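Local coordinates for glycoside hydrolase family protein (Novosphingobium sp. PP1Y, PDB 6Q2F) that probably hydrolyses alpha-L-rhamnosides, releasing rhamnose from the ends of glycosides, as an alpha-L-rhamnosidase, at residues 513-516 against 517-520; 554-557 against 558-562; 525-528 against 529-532; 545-548 against 549-552. All coordinates share one frame; numbering follows the deposited sequence.

Contact 1 (513-516 against 517-520); sequences TPRM and LEQF
Arg-515 and Gln-519 both carry CG anti to their own carbonyl carbon (chi1 near -60° in each). In Gln-519 this brings CG back over the Arg-515 carbonyl, with CG 3.3 Å from Arg-515 O. The same methylene lies 4.1 Å from Arg-515 CB. The Gln-519 chain then bends at chi2, and its OE1 bonds to Arg-522 one turn on. Arg-515 is the N-cap residue of helix 516-524. Its O accepts the N-H of Gln-519 at 2.9 Å in a nearly straight bond (168°). Met-516 O takes Phe-520 N at 2.7 Å, and Phe-520 CB rests against the same oxygen. A type I turn from Thr-513 to Met-516 leads into the helix, closed by Met-516 N on Thr-513 O. Leu-517 N donates a hydrogen bond to a water, which in turn donates to Pro-514 O. Arg-515 and Glu-518 meet on the exposed side without a salt bridge. Arg-515 NH1 stays 4.6 Å from Glu-518 OE1, which lies well out of the guanidinium plane. A second water joins them, accepting from NH1 and donating to Glu-518 OE1. On the buried side, Met-516, present as selenomethionine, packs on Tyr-553 and Thr-556. The chemistry is that of a helix start: the loop carbonyls and water serve the first turn, while the charge attraction is probably weak and screened by solvent.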
# COMPACT_ATOMS: atom_id res chain seq x y z
N THR A 513 -22.03 -1.77 12.52
CA THR A 513 -21.47 -1.49 13.83
C THR A 513 -22.61 -0.92 14.66
O THR A 513 -23.51 -0.28 14.09
CB THR A 513 -20.26 -0.54 13.74
OG1 THR A 513 -19.51 -0.55 14.96
CG2 THR A 513 -20.69 0.89 13.40
N PRO A 514 -22.64 -1.16 15.97
CA PRO A 514 -23.89 -0.90 16.73
C PRO A 514 -24.38 0.55 16.69
O PRO A 514 -25.60 0.77 16.66
CB PRO A 514 -23.52 -1.35 18.15
CG PRO A 514 -22.52 -2.47 17.92
CD PRO A 514 -21.66 -1.94 16.75
N ARG A 515 -23.49 1.53 16.64
CA ARG A 515 -23.89 2.94 16.58
C ARG A 515 -24.14 3.42 15.16
O ARG A 515 -24.33 4.62 14.97
CB ARG A 515 -22.82 3.82 17.24
CG ARG A 515 -22.56 3.51 18.72
CD ARG A 515 -21.48 4.43 19.27
NE ARG A 515 -21.30 4.29 20.72
CZ ARG A 515 -21.48 5.27 21.60
NH1 ARG A 515 -21.83 6.48 21.19
NH2 ARG A 515 -21.29 5.04 22.90
N MSE A 516 -24.16 2.52 14.19
CA MSE A 516 -24.25 2.90 12.77
C MSE A 516 -25.35 3.93 12.42
O MSE A 516 -25.10 4.87 11.66
CB MSE A 516 -24.45 1.66 11.91
CG MSE A 516 -24.40 1.92 10.44
SE MSE A 516 -22.60 2.40 9.90
CE MSE A 516 -23.01 2.93 8.10
N LEU A 517 -26.57 3.74 12.93
CA LEU A 517 -27.65 4.66 12.59
C LEU A 517 -27.35 6.08 13.06
O LEU A 517 -27.54 7.04 12.32
CB LEU A 517 -28.99 4.16 13.16
CG LEU A 517 -29.44 2.82 12.57
CD1 LEU A 517 -30.82 2.43 13.08
CD2 LEU A 517 -29.42 2.87 11.04
N GLU A 518 -26.86 6.22 14.30
CA GLU A 518 -26.46 7.55 14.78
C GLU A 518 -25.29 8.09 13.97
O GLU A 518 -25.27 9.28 13.63
CB GLU A 518 -26.06 7.51 16.25
CG GLU A 518 -27.11 7.02 17.24
CD GLU A 518 -26.46 6.56 18.54
OE1 GLU A 518 -25.88 7.40 19.26
OE2 GLU A 518 -26.50 5.34 18.82
N GLN A 519 -24.29 7.25 13.69
CA GLN A 519 -23.14 7.71 12.92
C GLN A 519 -23.58 8.17 11.54
O GLN A 519 -23.12 9.20 11.05
CB GLN A 519 -22.08 6.61 12.79
CG GLN A 519 -21.52 6.08 14.10
CD GLN A 519 -20.59 7.06 14.79
OE1 GLN A 519 -20.53 8.24 14.44
NE2 GLN A 519 -19.86 6.59 15.80
N PHE A 520 -24.45 7.40 10.88
CA PHE A 520 -24.91 7.78 9.56
C PHE A 520 -25.64 9.11 9.61
O PHE A 520 -25.40 10.00 8.78
CB PHE A 520 -25.81 6.67 9.00
CG PHE A 520 -26.30 6.91 7.60
CD1 PHE A 520 -27.32 7.82 7.35
CD2 PHE A 520 -25.76 6.20 6.54
CE1 PHE A 520 -27.79 8.02 6.07
CE2 PHE A 520 -26.22 6.40 5.25
CZ PHE A 520 -27.24 7.31 5.02
O HOH W 1 -27.39 1.99 15.05
O HOH W 2 -23.16 7.76 18.49

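Contact 2 (554-557 against 558-562); sequences RRTL and ADLLA
Leu-557, Ala-558 and Thr-556 carry most of this contact along one helix. Leu-557 O accepts Leu-561 N at 2.9 Å, while the Leu-557 side chain turns away to Asn-511 and Leu-592. Ala-558 N donates to Arg-554 O at 3.0 Å, and Ala-558 CB lies 3.6 Å from Arg-555 O. Thr-556 and Leu-560 lie side by side, pointing the same way, with Thr-556 CG2 4.0 Å from Leu-560 CD1. Leu-560 CG, beside its backbone N (chi1 -63°), comes back over Thr-556 O at 3.2 Å. That oxygen also accepts Leu-560 N. Leaving CG2 for the leucine, Thr-556 OG1 bonds to Asp-552 O and Arg-524 NH1. Beside this run, Arg-555 and Asp-559 are linked by water rather than directly. The water accepts from Arg-555 NE, in the guanidinium plane at 2.8 Å, and donates to Asp-559 OD1. The guanidinium and carboxylate planes are 70° apart. Each charge has a salt bridge of its own: Arg-555 with Glu-740, Asp-559 with Arg-524. The four successive i to i+4 backbone bonds are typical of a regular alpha-helix. Here it is the long helix 543-575, which comes between parallel strands 497-502 and 579-582 in the chain of a (beta/alpha)8-type barrel.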
# COMPACT_ATOMS: atom_id res chain seq x y z
N ARG A 554 -21.73 3.18 2.45
CA ARG A 554 -20.32 2.84 2.31
C ARG A 554 -19.45 3.97 2.79
O ARG A 554 -18.41 3.74 3.42
CB ARG A 554 -20.00 2.49 0.85
CG ARG A 554 -20.67 1.20 0.36
CD ARG A 554 -20.07 0.74 -0.96
NE ARG A 554 -20.10 1.83 -1.94
CZ ARG A 554 -21.16 2.14 -2.67
NH1 ARG A 554 -22.29 1.45 -2.56
NH2 ARG A 554 -21.09 3.15 -3.52
N ARG A 555 -19.87 5.22 2.54
CA ARG A 555 -19.04 6.35 2.94
C ARG A 555 -18.99 6.49 4.45
O ARG A 555 -17.96 6.88 5.02
CB ARG A 555 -19.55 7.63 2.28
CG ARG A 555 -18.74 8.86 2.66
CD ARG A 555 -18.92 9.96 1.64
NE ARG A 555 -18.18 11.16 2.01
CZ ARG A 555 -17.98 12.18 1.18
NH1 ARG A 555 -18.45 12.13 -0.06
NH2 ARG A 555 -17.29 13.24 1.59
N THR A 556 -20.08 6.17 5.12
CA THR A 556 -20.06 6.23 6.57
C THR A 556 -19.11 5.19 7.15
O THR A 556 -18.40 5.46 8.12
CB THR A 556 -21.48 6.03 7.10
OG1 THR A 556 -22.33 7.07 6.58
CG2 THR A 556 -21.51 6.07 8.62
N LEU A 557 -19.09 3.99 6.56
CA LEU A 557 -18.15 2.98 7.03
C LEU A 557 -16.71 3.46 6.84
O LEU A 557 -15.88 3.33 7.74
CB LEU A 557 -18.39 1.66 6.29
CG LEU A 557 -19.75 0.97 6.44
CD1 LEU A 557 -19.91 -0.16 5.43
CD2 LEU A 557 -19.89 0.43 7.86
N ALA A 558 -16.43 4.04 5.67
CA ALA A 558 -15.09 4.57 5.42
C ALA A 558 -14.75 5.67 6.41
O ALA A 558 -13.63 5.71 6.93
CB ALA A 558 -14.98 5.08 3.98
N ASP A 559 -15.71 6.56 6.71
CA ASP A 559 -15.47 7.62 7.69
C ASP A 559 -15.14 7.03 9.06
O ASP A 559 -14.25 7.52 9.77
CB ASP A 559 -16.70 8.53 7.81
CG ASP A 559 -16.90 9.45 6.60
OD1 ASP A 559 -15.92 9.72 5.86
OD2 ASP A 559 -18.05 9.90 6.40
N LEU A 560 -15.87 5.99 9.46
CA LEU A 560 -15.67 5.45 10.80
C LEU A 560 -14.36 4.67 10.89
O LEU A 560 -13.69 4.71 11.92
CB LEU A 560 -16.88 4.59 11.20
CG LEU A 560 -18.24 5.31 11.31
CD1 LEU A 560 -19.38 4.34 11.56
CD2 LEU A 560 -18.23 6.39 12.39
N LEU A 561 -13.97 3.98 9.82
CA LEU A 561 -12.66 3.33 9.80
C LEU A 561 -11.57 4.33 10.15
O LEU A 561 -10.76 4.11 11.06
CB LEU A 561 -12.40 2.72 8.42
CG LEU A 561 -11.06 2.01 8.32
CD1 LEU A 561 -11.03 0.78 9.24
CD2 LEU A 561 -10.78 1.57 6.86
N ALA A 562 -11.58 5.49 9.48
CA ALA A 562 -10.54 6.50 9.69
C ALA A 562 -10.62 7.09 11.09
O ALA A 562 -9.59 7.27 11.75
CB ALA A 562 -10.65 7.59 8.63
O HOH W 3 -16.70 11.73 4.27

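Contact 3 (525-528 against 529-532); sequences GYDA and RPWL
Asp-527 and Arg-529 form an Asx turn in the loop that joins helix 516-524 to helix 543-575. Gly-525, with positive phi, ends the first helix. Asp-527 OD1 accepts Arg-529 N at 2.9 Å. The amide comes to OD1 from above the carboxylate, 53° out of its plane. Asp-527 OD2 forms a salt bridge with Arg-529 NH1 at 2.5 Å, a length so short as to be doubtful. The guanidinium meets it edge-on and lies nearly coplanar with the carboxylate, but the hydrogen bond is bent and weak. The arginine chain folds at chi2 and chi3 to come back to the aspartate, and its NE reaches Asp-414 in a second salt bridge. With an alanine in place of Asp-527, the Arg-529 amide would probably lose its acceptor and NH1 its charge partner, leaving the guanidinium held from the Asp-414 side and freer to turn. Ala-528 O takes Trp-531 N at 2.8 Å, and Leu-532 N more weakly. The Leu-532 CD2 methyl reaches Ala-528 CB at 4.3 Å. Tyr-526 holds CG between its backbone N and carbonyl carbon (chi1 65°), which turns the ring toward Trp-531. The two make an offset edge-to-face pair, with the tyrosine edge toward the five-membered ring of the indole. Their planes stand at 84°, and the centroids of the Tyr-526 ring and that indole ring are 5.7 Å apart. Tyr-526 OH bonds to Asp-552. At the indole edge, in its plane, a water donates to Asp-527 O at 2.8 Å and accepts weakly from Trp-531 NE1.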
# COMPACT_ATOMS: atom_id res chain seq x y z
N GLY A 525 -26.32 13.41 7.46
CA GLY A 525 -27.37 14.39 7.63
C GLY A 525 -28.79 13.91 7.43
O GLY A 525 -29.69 14.74 7.37
N TYR A 526 -29.02 12.60 7.30
CA TYR A 526 -30.39 12.10 7.20
C TYR A 526 -30.48 10.71 7.81
O TYR A 526 -29.47 10.04 8.03
CB TYR A 526 -30.91 12.08 5.75
CG TYR A 526 -30.20 11.13 4.77
CD1 TYR A 526 -28.99 11.48 4.18
CD2 TYR A 526 -30.78 9.91 4.40
CE1 TYR A 526 -28.35 10.62 3.27
CE2 TYR A 526 -30.15 9.04 3.48
CZ TYR A 526 -28.94 9.41 2.93
OH TYR A 526 -28.32 8.56 2.02
N ASP A 527 -31.72 10.29 8.08
CA ASP A 527 -32.02 9.03 8.75
C ASP A 527 -31.88 7.85 7.78
O ASP A 527 -32.57 7.79 6.76
CB ASP A 527 -33.44 9.11 9.31
CG ASP A 527 -33.78 7.95 10.24
OD1 ASP A 527 -33.00 6.97 10.34
OD2 ASP A 527 -34.85 8.03 10.88
N ALA A 528 -30.99 6.90 8.09
CA ALA A 528 -30.82 5.74 7.22
C ALA A 528 -31.95 4.71 7.35
O ALA A 528 -32.09 3.88 6.45
CB ALA A 528 -29.48 5.05 7.50
N ARG A 529 -32.76 4.77 8.40
CA ARG A 529 -33.73 3.70 8.67
C ARG A 529 -34.66 3.39 7.50
O ARG A 529 -34.82 2.20 7.18
CB ARG A 529 -34.54 4.03 9.94
CG ARG A 529 -33.90 3.44 11.19
CD ARG A 529 -33.99 4.38 12.39
NE ARG A 529 -35.28 4.31 13.07
CZ ARG A 529 -36.15 5.32 13.15
NH1 ARG A 529 -35.86 6.49 12.59
NH2 ARG A 529 -37.30 5.15 13.80
N PRO A 530 -35.28 4.36 6.82
CA PRO A 530 -36.17 4.00 5.71
C PRO A 530 -35.44 3.36 4.55
O PRO A 530 -36.08 2.70 3.71
CB PRO A 530 -36.80 5.34 5.31
CG PRO A 530 -36.61 6.23 6.49
CD PRO A 530 -35.28 5.81 7.05
N TRP A 531 -34.11 3.52 4.48
CA TRP A 531 -33.32 3.03 3.36
C TRP A 531 -32.65 1.69 3.65
O TRP A 531 -32.22 1.02 2.70
CB TRP A 531 -32.26 4.07 2.99
CG TRP A 531 -32.90 5.36 2.60
CD1 TRP A 531 -33.17 6.42 3.43
CD2 TRP A 531 -33.37 5.74 1.30
NE1 TRP A 531 -33.77 7.44 2.72
CE2 TRP A 531 -33.91 7.04 1.41
CE3 TRP A 531 -33.38 5.10 0.05
CZ2 TRP A 531 -34.45 7.72 0.32
CZ3 TRP A 531 -33.91 5.78 -1.04
CH2 TRP A 531 -34.45 7.07 -0.89
N LEU A 532 -32.59 1.26 4.91
CA LEU A 532 -31.97 -0.02 5.24
C LEU A 532 -32.41 -1.18 4.35
O LEU A 532 -31.55 -2.03 4.05
CB LEU A 532 -32.23 -0.37 6.71
CG LEU A 532 -31.65 0.62 7.72
CD1 LEU A 532 -31.91 0.16 9.13
CD2 LEU A 532 -30.17 0.83 7.48
O HOH W 4 -34.42 9.48 5.47

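Contact 4 (545-548 against 549-552); sequences QSDR and FLYD
Gln-545 to Arg-548 pass their carbonyls to the amides of Phe-549 to Asp-552 in four successive i to i+4 bonds, each with an N-H...O angle of at least 160°. This is regular alpha-helix, an early part of helix 543-575. Leu-550 covers the Ser-546 carbonyl. Its CG lies 3.1 Å from Ser-546 O and its CD1 3.4 Å, in addition to the bond from Leu-550 N at 2.9 Å. Chi1 near -62° sets CG beside the backbone N and back over that oxygen. An alanine at Leu-550 would keep the backbone bond and CB, but the Ser-546 carbonyl would probably lose the cover that CG and CD1 give it. Ser-546 OG itself bonds to Val-540 O. Phe-549 and Tyr-551 instead hold CG anti to the backbone N, which carries their rings off the preceding turn. Their CB atoms come closest: Phe-549 CB is 3.5 Å from Gln-545 O, and Tyr-551 CB is 3.4 Å from Arg-548 O. Tyr-551 OH bonds to Arg-555 NH1 and to Glu-740 O. The charged side chains find partners beyond the two segments. Asp-547 pairs with Lys-385, and Arg-548 NE with Glu-544. Asp-552 is buried, and its carboxylate bonds to Tyr-526 OH and Asn-830 N through OD2 and to Ser-829 through OD1. The Asn-830 N-H, and the hydroxyls if they donate, would probably favour a charged carboxylate. It folds back over its own helix, so that Asp-552 CG lies 3.3 Å from Arg-548 O while Asp-552 N bonds to the same oxygen at 2.9 Å.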
# COMPACT_ATOMS: atom_id res chain seq x y z
N GLN A 545 -31.75 6.70 -6.14
CA GLN A 545 -31.82 7.01 -4.72
C GLN A 545 -31.25 5.89 -3.86
O GLN A 545 -30.55 6.14 -2.88
CB GLN A 545 -33.27 7.28 -4.32
CG GLN A 545 -33.83 8.60 -4.79
CD GLN A 545 -35.33 8.65 -4.52
OE1 GLN A 545 -36.07 7.75 -4.89
NE2 GLN A 545 -35.77 9.69 -3.82
N SER A 546 -31.57 4.64 -4.20
CA SER A 546 -31.01 3.53 -3.43
C SER A 546 -29.51 3.43 -3.66
O SER A 546 -28.76 3.17 -2.72
CB SER A 546 -31.71 2.21 -3.78
OG SER A 546 -32.89 2.07 -3.01
N ASP A 547 -29.06 3.69 -4.89
CA ASP A 547 -27.63 3.67 -5.16
C ASP A 547 -26.92 4.78 -4.40
O ASP A 547 -25.79 4.59 -3.91
CB ASP A 547 -27.37 3.80 -6.66
CG ASP A 547 -27.65 2.51 -7.41
OD1 ASP A 547 -27.78 1.46 -6.75
OD2 ASP A 547 -27.74 2.55 -8.65
N ARG A 548 -27.55 5.96 -4.28
CA ARG A 548 -26.93 7.03 -3.51
C ARG A 548 -26.98 6.74 -2.02
O ARG A 548 -26.02 7.03 -1.30
CB ARG A 548 -27.58 8.37 -3.82
CG ARG A 548 -27.23 8.87 -5.21
CD ARG A 548 -28.00 10.12 -5.54
NE ARG A 548 -27.68 10.53 -6.90
CZ ARG A 548 -28.08 11.66 -7.46
NH1 ARG A 548 -28.82 12.54 -6.79
NH2 ARG A 548 -27.71 11.92 -8.70
N PHE A 549 -28.07 6.13 -1.54
CA PHE A 549 -28.06 5.74 -0.14
C PHE A 549 -26.94 4.75 0.14
O PHE A 549 -26.23 4.88 1.15
CB PHE A 549 -29.38 5.11 0.29
CG PHE A 549 -29.23 4.30 1.55
CD1 PHE A 549 -28.98 4.93 2.75
CD2 PHE A 549 -29.27 2.92 1.52
CE1 PHE A 549 -28.83 4.21 3.92
CE2 PHE A 549 -29.11 2.19 2.68
CZ PHE A 549 -28.88 2.83 3.88
N LEU A 550 -26.77 3.76 -0.73
CA LEU A 550 -25.72 2.77 -0.49
C LEU A 550 -24.35 3.42 -0.54
O LEU A 550 -23.50 3.13 0.31
CB LEU A 550 -25.86 1.62 -1.50
CG LEU A 550 -27.21 0.91 -1.33
CD1 LEU A 550 -27.59 0.03 -2.52
CD2 LEU A 550 -27.26 0.12 -0.02
N TYR A 551 -24.12 4.33 -1.49
CA TYR A 551 -22.91 5.15 -1.48
C TYR A 551 -22.71 5.83 -0.13
O TYR A 551 -21.62 5.80 0.45
CB TYR A 551 -22.96 6.21 -2.59
CG TYR A 551 -21.84 7.25 -2.49
CD1 TYR A 551 -22.01 8.41 -1.75
CD2 TYR A 551 -20.62 7.06 -3.13
CE1 TYR A 551 -20.99 9.36 -1.64
CE2 TYR A 551 -19.59 8.01 -3.03
CZ TYR A 551 -19.79 9.14 -2.28
OH TYR A 551 -18.78 10.10 -2.16
N ASP A 552 -23.77 6.48 0.38
CA ASP A 552 -23.71 7.14 1.68
C ASP A 552 -23.41 6.15 2.80
O ASP A 552 -22.72 6.48 3.77
CB ASP A 552 -25.04 7.87 1.97
CG ASP A 552 -25.20 9.13 1.14
OD1 ASP A 552 -24.16 9.67 0.69
OD2 ASP A 552 -26.36 9.59 0.94

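In the fold
Along the chain the order is contact 1, contact 3, contact 4, contact 2. Contact 1 starts helix 516-524, contact 3 lies in the loop that follows, and contacts 4 and 2 lie in turn on helix 543-575. Contacts 1 and 2 have centres about 11 Å apart and touch where Met-516, Phe-520 and Gln-519 meet Thr-556, Leu-557 and Leu-560. Contacts 3 and 4, with centres about 10 Å apart, meet through Tyr-526, Trp-531 and Phe-549. Phe-520 touches residues of all three other contacts. The two helices and their loop thus pack together in the connection from barrel strand 497-502 to 579-582, strands followed directly by sodium-site residues Asp-503 and Glu-583.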